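Local coordinates for protein beta-n-acetylhexosaminidase (Streptococcus pneumoniae, PDB 2YLA) that hydrolyses terminal N-acetylhexosamine residues from glycans as a family 20 glycoside hydrolase, and probably trims host N-glycans as a pneumococcal virulence factor, at residues A[13-18]-A[326-331]; A[138-143]-A[182-187]; A[279-284]-A[340-345]. The protein carries 1 engineered substitution. One frame throughout, in Å; residues are numbered along the deposited sequence.

Contact 1: A[13-18]-A[326-331]; sequences ISIDAG and LSIWAD. With NAG (2-acetamido-2-deoxy-beta-D-glucopyranose), chain E; MAN (alpha-D-mannopyranose), chain B.
Asp-16 lays its carboxylate against the edge of the Trp-329 indole, with OD2 3.9 Å from CE3 and the two planes turned 66° apart. Its CG points opposite the backbone nitrogen (chi1 -175°), which carries OD2 past the tryptophan to the amide of Ala-330. Ala-330 N donates to Asp-16 OD2 on its anti side at 2.8 Å, while Arg-19 makes a salt bridge to the same oxygen. A short acid thus ties segment 13-18 to the turn that follows strand 326-329.

Behind this, strands 13-16 and 326-329 run parallel, 13° apart. The amide of Ser-14 donates to Leu-326 O at 2.7 Å, and Ser-14 O accepts from Ile-328 N at 2.8 Å. Ile-13 and Leu-326 sit on one face of the sheet, Ile-13 CD1 3.8 Å from Leu-326 CD2, and helix 339-351 covers them. On the other face lies the small, polar Ser-14, its OG hydrogen-bonded to His-43 and to a water, which in turn donates to Ile-328 O and lies over the centre of the indole.

The opposite indole face carries C5 of the NAG in chain E. Asp-331 OD1 accepts from O4 of this sugar at 2.7 Å, and OD2 from O3 of the mannose, also at 2.7 Å. Such pairing of a chain's first and last strands, with sugar-binding residues at their C-terminal ends, closes a TIM barrel.

Contact 2: A[138-143]-A[182-187]; sequences AHFDKV and DQYAND. Engineered in segment 182-187: Gln-183 (natural residue Glu). With MAN (alpha-D-mannopyranose), chain B; NAG (2-acetamido-2-deoxy-beta-D-glucopyranose), chain E.
Loop 182-187, which follows barrel strand 176-180 and faces the sugar site, rests through Tyr-184 and Ala-185 on Ala-138 of strand 137-139 and on Phe-140 in the turn after it. The rings cross at about a right angle and meet edge to edge, Phe-140 CE2 in the tyrosine plane and 3.8 Å from Tyr-184 CE1. Tyr-184 CG stands opposite its backbone N (chi1 -171°), swinging the ring there. Phe-140 CD2 comes within 4.0 Å of Ala-185 CB, a bare methyl that leaves room for the ring. Ala-138 CB lies 3.9 Å from Tyr-184 OH, itself weakly hydrogen-bonded to Met-148 O. Solvent-exposed Lys-142 passes alongside, its CE 3.3 Å from Asp-187 O; the Asp-187 carboxylate is hydrogen-bonded to Ser-144 OG and Lys-145 backbone N.

The engineered Gln-183 (natural Glu) donates from NE2 to mannose O2 at 3.0 Å and to O5 at 3.2 Å. Asp-182 OD2 lies 3.5 Å from NAG N2 of chain E, consistent with the Asp-Glu pair of family 20 enzymes. Asn-186 ND2 donates to Tyr-184 O from above the carbonyl plane. The contact is thus apolar and undirected, while Gln-183 on the loop's other side bonds the mannose.

Contact 3: A[279-284]-A[340-345]; sequences WYYILG and EEIFEL. With NAG (2-acetamido-2-deoxy-beta-D-glucopyranose), chain E; NAG (2-acetamido-2-deoxy-beta-D-glucopyranose), chain C.
The ring of Tyr-281 turns its edge to helix 339-351, with Glu-341 OE1 and Ile-342 CD1 both lying near its plane; its CG, opposite the backbone N (chi1 176°), carries the ring there. The neighbouring Tyr-280 ring meets that of Trp-329 with planes at about 55°. The Glu-341 carboxylate stands almost perpendicular to the Tyr-281 ring, the two planes 80° apart. Tyr-281 OH donates to Glu-341 OE1 at 2.6 Å, coming from above the carboxylate rather than within its plane. The phenol also receives a weak hydrogen bond from Gly-284 N, so its oxygen both donates to the helix and accepts from its own segment. Tyrosine suits this place because its long ring can pack as an apolar group and still end in a donor, which the extended Glu-341 comes to meet.

Along the ring the packing is apolar. Ile-342 CD1 stands 4.1 Å from Tyr-281 CE2 and 3.8 Å from Leu-283 CD2, crossing both side chains at about a right angle. One turn further along the helix, Leu-345 CD2 reaches Tyr-281 CB at 3.8 Å and Trp-279 O at 3.9 Å. Branched aliphatic ends such as these fill the two places, one at the ring edge and one at the tyrosine CB.

The neighbouring residues face the sugars instead. Tyr-280 presents its ring edge to two NAG units, and its OH donates to O7 of the NAG in chain E at 2.9 Å. Ile-282 brings CD1 to 3.3 Å from O6 of the NAG in chain C.

Alternation along residues 280-283 thus separates two chemistries: Tyr-281 and Leu-283 pack on the helix, with a single phenol-to-carboxylate bond at the margin, while Tyr-280 and Ile-282 provide a polar hydroxyl and an apolar surface for the bound glycan.

How the contacts relate
All three contacts belong to the family 20 catalytic domain and approach the NAG of chain E from different parts of the barrel. Contacts 1 and 3 are neighbours, their centres about 9 Å apart: strands 281-282 and 321-329 lie side by side in the sheet, and helix 339-351 follows strand 321-329 in the chain. Contact 2 lies farther out, its centre about 22 Å from that of contact 1 and about 29 Å from that of contact 3. Along the chain contact 2 falls between the two segments of contact 1; the segments of contacts 1 and 3 alternate, and contact 2 is complete before contact 3 begins. Residues distant in sequence are thereby gathered around one bound glycan.

Contact 1: A[13-18]-A[326-331]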
loop_
_atom_site.group_PDB
_atom_site.type_symbol
_atom_site.label_atom_id
_atom_site.label_comp_id
_atom_site.label_asym_id
_atom_site.label_seq_id
_atom_site.Cartn_x
_atom_site.Cartn_y
_atom_site.Cartn_z
ATOM N N ILE A 13 1.665 -6.438 3.138
ATOM C CA ILE A 13 2.903 -5.779 3.531
ATOM C C ILE A 13 3.057 -4.472 2.742
ATOM O O ILE A 13 2.994 -4.470 1.510
ATOM C CB ILE A 13 4.150 -6.722 3.385
ATOM C CG1 ILE A 13 5.457 -5.984 3.702
ATOM C CG2 ILE A 13 4.215 -7.369 1.996
ATOM C CD1 ILE A 13 5.598 -5.552 5.141
ATOM N N SER A 14 3.231 -3.367 3.468
ATOM C CA SER A 14 3.377 -2.036 2.872
ATOM C C SER A 14 4.826 -1.553 2.864
ATOM O O SER A 14 5.480 -1.494 3.913
ATOM C CB SER A 14 2.495 -1.021 3.604
ATOM O OG SER A 14 2.713 0.290 3.109
ATOM N N ILE A 15 5.310 -1.200 1.674
ATOM C CA ILE A 15 6.686 -0.741 1.478
ATOM C C ILE A 15 6.701 0.726 1.048
ATOM O O ILE A 15 6.145 1.082 0.004
ATOM C CB ILE A 15 7.433 -1.609 0.418
ATOM C CG1 ILE A 15 7.325 -3.107 0.741
ATOM C CG2 ILE A 15 8.893 -1.168 0.263
ATOM C CD1 ILE A 15 7.956 -3.547 2.076
ATOM N N ASP A 16 7.336 1.568 1.859
ATOM C CA ASP A 16 7.452 2.995 1.569
ATOM C C ASP A 16 8.494 3.220 0.476
ATOM O O ASP A 16 9.650 3.546 0.758
ATOM C CB ASP A 16 7.816 3.766 2.844
ATOM C CG ASP A 16 7.830 5.278 2.650
ATOM O OD1 ASP A 16 7.425 5.777 1.578
ATOM O OD2 ASP A 16 8.252 5.977 3.596
ATOM N N ALA A 17 8.078 3.037 -0.774
ATOM C CA ALA A 17 8.983 3.176 -1.913
ATOM C C ALA A 17 8.769 4.502 -2.639
ATOM O O ALA A 17 9.198 4.676 -3.779
ATOM C CB ALA A 17 8.829 1.993 -2.870
ATOM N N GLY A 18 8.086 5.426 -1.971
ATOM C CA GLY A 18 7.926 6.781 -2.475
ATOM C C GLY A 18 9.027 7.668 -1.932
ATOM O O GLY A 18 9.617 8.457 -2.666
ATOM N N LEU A 326 0.661 -4.572 7.365
ATOM C CA LEU A 326 1.878 -4.278 8.114
ATOM C C LEU A 326 2.713 -3.284 7.308
ATOM O O LEU A 326 3.002 -3.519 6.132
ATOM C CB LEU A 326 2.673 -5.563 8.347
ATOM C CG LEU A 326 3.832 -5.538 9.344
ATOM C CD1 LEU A 326 3.382 -6.105 10.669
ATOM C CD2 LEU A 326 4.969 -6.374 8.802
ATOM N N SER A 327 3.107 -2.184 7.941
ATOM C CA SER A 327 3.677 -1.057 7.203
ATOM C C SER A 327 5.128 -0.718 7.551
ATOM O O SER A 327 5.468 -0.488 8.714
ATOM C CB SER A 327 2.784 0.176 7.354
ATOM O OG SER A 327 1.441 -0.129 7.016
ATOM N N ILE A 328 5.964 -0.691 6.513
ATOM C CA ILE A 328 7.378 -0.329 6.615
ATOM C C ILE A 328 7.592 1.060 6.006
ATOM O O ILE A 328 7.214 1.299 4.861
ATOM C CB ILE A 328 8.287 -1.365 5.889
ATOM C CG1 ILE A 328 7.990 -2.801 6.358
ATOM C CG2 ILE A 328 9.772 -1.004 6.049
ATOM C CD1 ILE A 328 8.414 -3.133 7.797
ATOM N N TRP A 329 8.208 1.961 6.769
ATOM C CA TRP A 329 8.338 3.362 6.366
ATOM C C TRP A 329 9.783 3.841 6.276
ATOM O O TRP A 329 10.661 3.340 6.982
ATOM C CB TRP A 329 7.565 4.259 7.330
ATOM C CG TRP A 329 6.129 3.886 7.456
ATOM C CD1 TRP A 329 5.574 3.097 8.416
ATOM C CD2 TRP A 329 5.057 4.275 6.587
ATOM N NE1 TRP A 329 4.225 2.976 8.208
ATOM C CE2 TRP A 329 3.879 3.687 7.090
ATOM C CE3 TRP A 329 4.977 5.069 5.434
ATOM C CZ2 TRP A 329 2.636 3.861 6.483
ATOM C CZ3 TRP A 329 3.737 5.247 4.834
ATOM C CH2 TRP A 329 2.584 4.643 5.359
ATOM N N ALA A 330 10.013 4.831 5.416
ATOM C CA ALA A 330 11.346 5.380 5.199
ATOM C C ALA A 330 11.391 6.891 5.428
ATOM O O ALA A 330 11.813 7.649 4.549
ATOM C CB ALA A 330 11.831 5.025 3.803
ATOM N N ASP A 331 10.965 7.315 6.619
ATOM C CA ASP A 331 10.888 8.741 6.989
ATOM C C ASP A 331 12.216 9.484 6.820
ATOM O O ASP A 331 12.242 10.601 6.299
ATOM C CB ASP A 331 10.349 8.904 8.413
ATOM C CG ASP A 331 8.903 8.451 8.547
ATOM O OD1 ASP A 331 8.545 7.404 7.971
ATOM O OD2 ASP A 331 8.122 9.141 9.238
HETATM C C1 NAG E . 2.813 8.530 10.060
HETATM C C2 NAG E . 2.669 8.792 8.538
HETATM C C3 NAG E . 3.748 8.174 7.642
HETATM C C4 NAG E . 4.970 7.772 8.446
HETATM C C5 NAG E . 4.526 6.809 9.542
HETATM C C6 NAG E . 5.712 6.261 10.327
HETATM C C7 NAG E . 0.749 7.275 7.932
HETATM C C8 NAG E . -0.623 7.280 7.329
HETATM N N2 NAG E . 1.337 8.475 8.015
HETATM O O3 NAG E . 4.121 9.093 6.639
HETATM O O4 NAG E . 5.922 7.182 7.591
HETATM O O5 NAG E . 3.633 7.426 10.458
HETATM O O6 NAG E . 6.258 7.263 11.158
HETATM O O7 NAG E . 1.244 6.211 8.309
HETATM C C1 MAN B . 3.269 10.311 13.069
HETATM C C2 MAN B . 3.985 9.736 11.840
HETATM C C3 MAN B . 5.238 10.569 11.545
HETATM C C4 MAN B . 4.911 12.057 11.417
HETATM C C5 MAN B . 4.080 12.539 12.609
HETATM C C6 MAN B . 3.570 13.963 12.408
HETATM O O2 MAN B . 3.123 9.795 10.711
HETATM O O3 MAN B . 5.851 10.136 10.353
HETATM O O4 MAN B . 6.111 12.794 11.329
HETATM O O5 MAN B . 2.968 11.683 12.836
HETATM O O6 MAN B . 4.057 14.786 13.446
HETATM O O HOH W 1 4.438 1.696 4.492
#

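Contact 2: A[138-143]-A[182-187]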
loop_
_atom_site.group_PDB
_atom_site.type_symbol
_atom_site.label_atom_id
_atom_site.label_comp_id
_atom_site.label_asym_id
_atom_site.label_seq_id
_atom_site.Cartn_x
_atom_site.Cartn_y
_atom_site.Cartn_z
ATOM N N ALA A 138 0.522 24.700 -0.370
ATOM C CA ALA A 138 -0.360 25.244 0.658
ATOM C C ALA A 138 0.388 26.291 1.488
ATOM O O ALA A 138 1.622 26.263 1.575
ATOM C CB ALA A 138 -0.888 24.134 1.542
ATOM N N HIS A 139 -0.360 27.211 2.091
ATOM C CA HIS A 139 0.233 28.336 2.809
ATOM C C HIS A 139 -0.491 28.614 4.124
ATOM O O HIS A 139 -1.627 29.092 4.121
ATOM C CB HIS A 139 0.194 29.585 1.924
ATOM C CG HIS A 139 1.123 30.674 2.362
ATOM N ND1 HIS A 139 1.667 31.582 1.477
ATOM C CD2 HIS A 139 1.612 30.999 3.583
ATOM C CE1 HIS A 139 2.446 32.420 2.135
ATOM N NE2 HIS A 139 2.431 32.088 3.414
ATOM N N PHE A 140 0.165 28.327 5.245
ATOM C CA PHE A 140 -0.427 28.598 6.556
ATOM C C PHE A 140 0.511 29.372 7.489
ATOM O O PHE A 140 0.697 30.575 7.291
ATOM C CB PHE A 140 -0.983 27.315 7.180
ATOM C CG PHE A 140 -2.134 26.728 6.407
ATOM C CD1 PHE A 140 -3.381 27.346 6.417
ATOM C CD2 PHE A 140 -1.968 25.572 5.652
ATOM C CE1 PHE A 140 -4.447 26.815 5.696
ATOM C CE2 PHE A 140 -3.034 25.029 4.928
ATOM C CZ PHE A 140 -4.275 25.654 4.949
ATOM N N ASP A 141 1.093 28.710 8.492
ATOM C CA ASP A 141 2.100 29.350 9.346
ATOM C C ASP A 141 3.356 29.641 8.525
ATOM O O ASP A 141 4.121 30.557 8.834
ATOM C CB ASP A 141 2.441 28.483 10.564
ATOM C CG ASP A 141 1.267 28.320 11.527
ATOM O OD1 ASP A 141 0.266 29.067 11.419
ATOM O OD2 ASP A 141 1.348 27.435 12.405
ATOM N N LYS A 142 3.549 28.843 7.480
ATOM C CA LYS A 142 4.593 29.053 6.486
ATOM C C LYS A 142 4.183 28.388 5.173
ATOM O O LYS A 142 3.166 27.689 5.120
ATOM C CB LYS A 142 5.947 28.514 6.971
ATOM C CG LYS A 142 5.954 27.067 7.458
ATOM C CD LYS A 142 7.292 26.409 7.143
ATOM C CE LYS A 142 7.599 25.240 8.069
ATOM N NZ LYS A 142 8.204 25.681 9.361
ATOM N N VAL A 143 4.964 28.619 4.118
ATOM C CA VAL A 143 4.746 27.940 2.843
ATOM C C VAL A 143 5.064 26.470 3.053
ATOM O O VAL A 143 6.113 26.132 3.606
ATOM C CB VAL A 143 5.624 28.516 1.701
ATOM C CG1 VAL A 143 5.236 27.904 0.352
ATOM C CG2 VAL A 143 5.507 30.037 1.637
ATOM N N ASP A 182 -3.441 11.619 3.598
ATOM C CA ASP A 182 -3.059 11.712 5.009
ATOM C C ASP A 182 -2.278 12.989 5.347
ATOM O O ASP A 182 -1.630 13.587 4.482
ATOM C CB ASP A 182 -2.254 10.474 5.430
ATOM C CG ASP A 182 -1.002 10.268 4.587
ATOM O OD1 ASP A 182 -1.122 10.199 3.347
ATOM O OD2 ASP A 182 0.101 10.161 5.169
ATOM N N GLN A 183 -2.364 13.396 6.614
ATOM C CA GLN A 183 -1.573 14.501 7.181
ATOM C C GLN A 183 -1.419 15.725 6.263
ATOM O O GLN A 183 -0.340 15.974 5.718
ATOM C CB GLN A 183 -0.205 13.982 7.648
ATOM C CG GLN A 183 -0.292 12.675 8.431
ATOM C CD GLN A 183 1.044 12.202 8.967
ATOM O OE1 GLN A 183 2.023 12.081 8.224
ATOM N NE2 GLN A 183 1.089 11.916 10.263
ATOM N N TYR A 184 -2.505 16.481 6.102
ATOM C CA TYR A 184 -2.509 17.689 5.272
ATOM C C TYR A 184 -1.649 18.786 5.891
ATOM O O TYR A 184 -1.769 19.080 7.078
ATOM C CB TYR A 184 -3.940 18.201 5.066
ATOM C CG TYR A 184 -4.065 19.313 4.043
ATOM C CD1 TYR A 184 -3.888 20.648 4.407
ATOM C CD2 TYR A 184 -4.368 19.030 2.711
ATOM C CE1 TYR A 184 -3.995 21.673 3.472
ATOM C CE2 TYR A 184 -4.485 20.049 1.764
ATOM C CZ TYR A 184 -4.294 21.367 2.153
ATOM O OH TYR A 184 -4.407 22.381 1.225
ATOM N N ALA A 185 -0.778 19.377 5.073
ATOM C CA ALA A 185 0.065 20.512 5.463
ATOM C C ALA A 185 0.621 20.431 6.885
ATOM O O ALA A 185 0.649 21.432 7.603
ATOM C CB ALA A 185 -0.681 21.828 5.244
ATOM N N ASN A 186 1.073 19.240 7.277
ATOM C CA ASN A 186 1.635 19.031 8.614
ATOM C C ASN A 186 2.884 19.862 8.907
ATOM O O ASN A 186 3.077 20.315 10.035
ATOM C CB ASN A 186 1.900 17.545 8.875
ATOM C CG ASN A 186 0.773 16.875 9.654
ATOM O OD1 ASN A 186 1.011 15.923 10.402
ATOM N ND2 ASN A 186 -0.455 17.377 9.492
ATOM N N ASP A 187 3.717 20.067 7.888
ATOM C CA ASP A 187 4.916 20.889 8.033
ATOM C C ASP A 187 4.566 22.364 8.245
ATOM O O ASP A 187 5.282 23.082 8.943
ATOM C CB ASP A 187 5.856 20.711 6.828
ATOM C CG ASP A 187 5.280 21.272 5.529
ATOM O OD1 ASP A 187 4.045 21.240 5.334
ATOM O OD2 ASP A 187 6.079 21.739 4.690
HETATM C C1 MAN B . 3.269 10.311 13.069
HETATM C C2 MAN B . 3.985 9.736 11.840
HETATM C C3 MAN B . 5.238 10.569 11.545
HETATM C C4 MAN B . 4.911 12.057 11.417
HETATM C C5 MAN B . 4.080 12.539 12.609
HETATM C C6 MAN B . 3.570 13.963 12.408
HETATM O O2 MAN B . 3.123 9.795 10.711
HETATM O O3 MAN B . 5.851 10.136 10.353
HETATM O O4 MAN B . 6.111 12.794 11.329
HETATM O O5 MAN B . 2.968 11.683 12.836
HETATM O O6 MAN B . 4.057 14.786 13.446
HETATM C C1 NAG E . 2.813 8.530 10.060
HETATM C C2 NAG E . 2.669 8.792 8.538
HETATM C C3 NAG E . 3.748 8.174 7.642
HETATM C C4 NAG E . 4.970 7.772 8.446
HETATM C C5 NAG E . 4.526 6.809 9.542
HETATM C C6 NAG E . 5.712 6.261 10.327
HETATM C C7 NAG E . 0.749 7.275 7.932
HETATM C C8 NAG E . -0.623 7.280 7.329
HETATM N N2 NAG E . 1.337 8.475 8.015
HETATM O O3 NAG E . 4.121 9.093 6.639
HETATM O O4 NAG E . 5.922 7.182 7.591
HETATM O O5 NAG E . 3.633 7.426 10.458
HETATM O O6 NAG E . 6.258 7.263 11.158
HETATM O O7 NAG E . 1.244 6.211 8.309
#

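Contact 3: A[279-284]-A[340-345]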
loop_
_atom_site.group_PDB
_atom_site.type_symbol
_atom_site.label_atom_id
_atom_site.label_comp_id
_atom_site.label_asym_id
_atom_site.label_seq_id
_atom_site.Cartn_x
_atom_site.Cartn_y
_atom_site.Cartn_z
ATOM N N TRP A 279 2.176 -1.885 14.403
ATOM C CA TRP A 279 2.993 -2.774 13.583
ATOM C C TRP A 279 3.994 -2.014 12.701
ATOM O O TRP A 279 4.658 -2.610 11.848
ATOM C CB TRP A 279 2.094 -3.661 12.711
ATOM C CG TRP A 279 1.040 -4.449 13.459
ATOM C CD1 TRP A 279 1.183 -5.089 14.662
ATOM C CD2 TRP A 279 -0.305 -4.703 13.031
ATOM N NE1 TRP A 279 0.006 -5.708 15.014
ATOM C CE2 TRP A 279 -0.923 -5.490 14.030
ATOM C CE3 TRP A 279 -1.052 -4.333 11.903
ATOM C CZ2 TRP A 279 -2.253 -5.914 13.936
ATOM C CZ3 TRP A 279 -2.375 -4.755 11.809
ATOM C CH2 TRP A 279 -2.960 -5.538 12.823
ATOM N N TYR A 280 4.099 -0.704 12.918
ATOM C CA TYR A 280 4.943 0.179 12.107
ATOM C C TYR A 280 6.434 0.013 12.369
ATOM O O TYR A 280 6.866 -0.056 13.523
ATOM C CB TYR A 280 4.574 1.643 12.367
ATOM C CG TYR A 280 3.431 2.190 11.540
ATOM C CD1 TYR A 280 2.501 1.344 10.935
ATOM C CD2 TYR A 280 3.265 3.563 11.388
ATOM C CE1 TYR A 280 1.449 1.852 10.187
ATOM C CE2 TYR A 280 2.214 4.079 10.643
ATOM C CZ TYR A 280 1.313 3.217 10.044
ATOM O OH TYR A 280 0.276 3.719 9.300
ATOM N N TYR A 281 7.212 -0.036 11.288
ATOM C CA TYR A 281 8.665 0.072 11.378
ATOM C C TYR A 281 9.223 1.129 10.427
ATOM O O TYR A 281 9.045 1.049 9.210
ATOM C CB TYR A 281 9.356 -1.277 11.152
ATOM C CG TYR A 281 10.874 -1.192 11.134
ATOM C CD1 TYR A 281 11.571 -0.542 12.160
ATOM C CD2 TYR A 281 11.612 -1.760 10.096
ATOM C CE1 TYR A 281 12.963 -0.455 12.148
ATOM C CE2 TYR A 281 13.007 -1.681 10.077
ATOM C CZ TYR A 281 13.673 -1.028 11.106
ATOM O OH TYR A 281 15.046 -0.947 11.096
ATOM N N ILE A 282 9.897 2.116 11.013
ATOM C CA ILE A 282 10.600 3.160 10.274
ATOM C C ILE A 282 12.059 2.744 10.155
ATOM O O ILE A 282 12.714 2.478 11.164
ATOM C CB ILE A 282 10.514 4.533 10.996
ATOM C CG1 ILE A 282 9.073 5.032 11.055
ATOM C CG2 ILE A 282 11.373 5.579 10.308
ATOM C CD1 ILE A 282 8.340 4.645 12.314
ATOM N N LEU A 283 12.564 2.691 8.924
ATOM C CA LEU A 283 13.935 2.247 8.670
ATOM C C LEU A 283 14.949 3.001 9.528
ATOM O O LEU A 283 14.974 4.236 9.539
ATOM C CB LEU A 283 14.279 2.359 7.180
ATOM C CG LEU A 283 13.381 1.595 6.201
ATOM C CD1 LEU A 283 13.749 1.924 4.767
ATOM C CD2 LEU A 283 13.431 0.092 6.440
ATOM N N GLY A 284 15.758 2.244 10.266
ATOM C CA GLY A 284 16.816 2.800 11.106
ATOM C C GLY A 284 16.345 3.405 12.415
ATOM O O GLY A 284 17.101 4.120 13.070
ATOM N N GLU A 340 16.712 -8.155 6.116
ATOM C CA GLU A 340 16.564 -9.122 7.208
ATOM C C GLU A 340 15.555 -8.659 8.255
ATOM O O GLU A 340 14.776 -9.462 8.770
ATOM C CB GLU A 340 17.908 -9.405 7.894
ATOM C CG GLU A 340 19.153 -9.149 7.047
ATOM C CD GLU A 340 19.686 -7.723 7.189
ATOM O OE1 GLU A 340 19.920 -7.274 8.336
ATOM O OE2 GLU A 340 19.885 -7.057 6.148
ATOM N N GLU A 341 15.587 -7.362 8.566
ATOM C CA GLU A 341 14.701 -6.754 9.562
ATOM C C GLU A 341 13.238 -6.854 9.141
ATOM O O GLU A 341 12.375 -7.215 9.944
ATOM C CB GLU A 341 15.067 -5.282 9.778
ATOM C CG GLU A 341 16.512 -5.029 10.181
ATOM C CD GLU A 341 16.814 -3.553 10.396
ATOM O OE1 GLU A 341 16.336 -2.711 9.599
ATOM O OE2 GLU A 341 17.531 -3.233 11.368
ATOM N N ILE A 342 12.981 -6.528 7.875
ATOM C CA ILE A 342 11.638 -6.538 7.300
ATOM C C ILE A 342 11.107 -7.970 7.230
ATOM O O ILE A 342 9.971 -8.239 7.623
ATOM C CB ILE A 342 11.616 -5.838 5.903
ATOM C CG1 ILE A 342 11.644 -4.309 6.054
ATOM C CG2 ILE A 342 10.378 -6.223 5.098
ATOM C CD1 ILE A 342 12.981 -3.708 6.486
ATOM N N PHE A 343 11.955 -8.879 6.755
ATOM C CA PHE A 343 11.632 -10.302 6.671
ATOM C C PHE A 343 11.320 -10.905 8.045
ATOM O O PHE A 343 10.472 -11.793 8.161
ATOM C CB PHE A 343 12.788 -11.068 6.015
ATOM C CG PHE A 343 12.814 -10.978 4.509
ATOM C CD1 PHE A 343 12.069 -10.020 3.828
ATOM C CD2 PHE A 343 13.616 -11.846 3.773
ATOM C CE1 PHE A 343 12.102 -9.943 2.438
ATOM C CE2 PHE A 343 13.661 -11.774 2.381
ATOM C CZ PHE A 343 12.902 -10.821 1.713
ATOM N N GLU A 344 12.003 -10.415 9.075
ATOM C CA GLU A 344 11.802 -10.892 10.443
ATOM C C GLU A 344 10.469 -10.419 11.017
ATOM O O GLU A 344 9.768 -11.184 11.686
ATOM C CB GLU A 344 12.961 -10.446 11.343
ATOM C CG GLU A 344 12.944 -11.060 12.741
ATOM C CD GLU A 344 14.086 -10.579 13.620
ATOM O OE1 GLU A 344 14.941 -9.800 13.141
ATOM O OE2 GLU A 344 14.128 -10.987 14.802
ATOM N N LEU A 345 10.133 -9.154 10.758
ATOM C CA LEU A 345 8.866 -8.576 11.198
ATOM C C LEU A 345 7.700 -9.181 10.425
ATOM O O LEU A 345 6.648 -9.460 11.002
ATOM C CB LEU A 345 8.881 -7.051 11.052
ATOM C CG LEU A 345 7.611 -6.247 11.356
ATOM C CD1 LEU A 345 7.055 -6.535 12.746
ATOM C CD2 LEU A 345 7.876 -4.764 11.189
HETATM C C1 NAG E . 2.813 8.530 10.060
HETATM C C2 NAG E . 2.669 8.792 8.538
HETATM C C3 NAG E . 3.748 8.174 7.642
HETATM C C4 NAG E . 4.970 7.772 8.446
HETATM C C5 NAG E . 4.526 6.809 9.542
HETATM C C6 NAG E . 5.712 6.261 10.327
HETATM C C7 NAG E . 0.749 7.275 7.932
HETATM C C8 NAG E . -0.623 7.280 7.329
HETATM N N2 NAG E . 1.337 8.475 8.015
HETATM O O3 NAG E . 4.121 9.093 6.639
HETATM O O4 NAG E . 5.922 7.182 7.591
HETATM O O5 NAG E . 3.633 7.426 10.458
HETATM O O6 NAG E . 6.258 7.263 11.158
HETATM O O7 NAG E . 1.244 6.211 8.309
HETATM C C1 NAG C . 2.596 7.015 16.033
HETATM C C2 NAG C . 1.419 6.036 16.110
HETATM C C3 NAG C . 1.965 4.658 16.509
HETATM C C4 NAG C . 3.139 4.240 15.615
HETATM C C5 NAG C . 4.145 5.373 15.371
HETATM C C6 NAG C . 5.125 5.014 14.259
HETATM C C7 NAG C . -0.032 6.437 18.213
HETATM C C8 NAG C . 0.799 5.633 19.180
HETATM N N2 NAG C . 0.302 6.558 16.912
HETATM O O3 NAG C . 0.942 3.688 16.456
HETATM O O4 NAG C . 3.796 3.145 16.216
HETATM O O5 NAG C . 3.482 6.577 15.023
HETATM O O6 NAG C . 5.769 6.181 13.799
HETATM O O7 NAG C . -1.043 6.989 18.648
#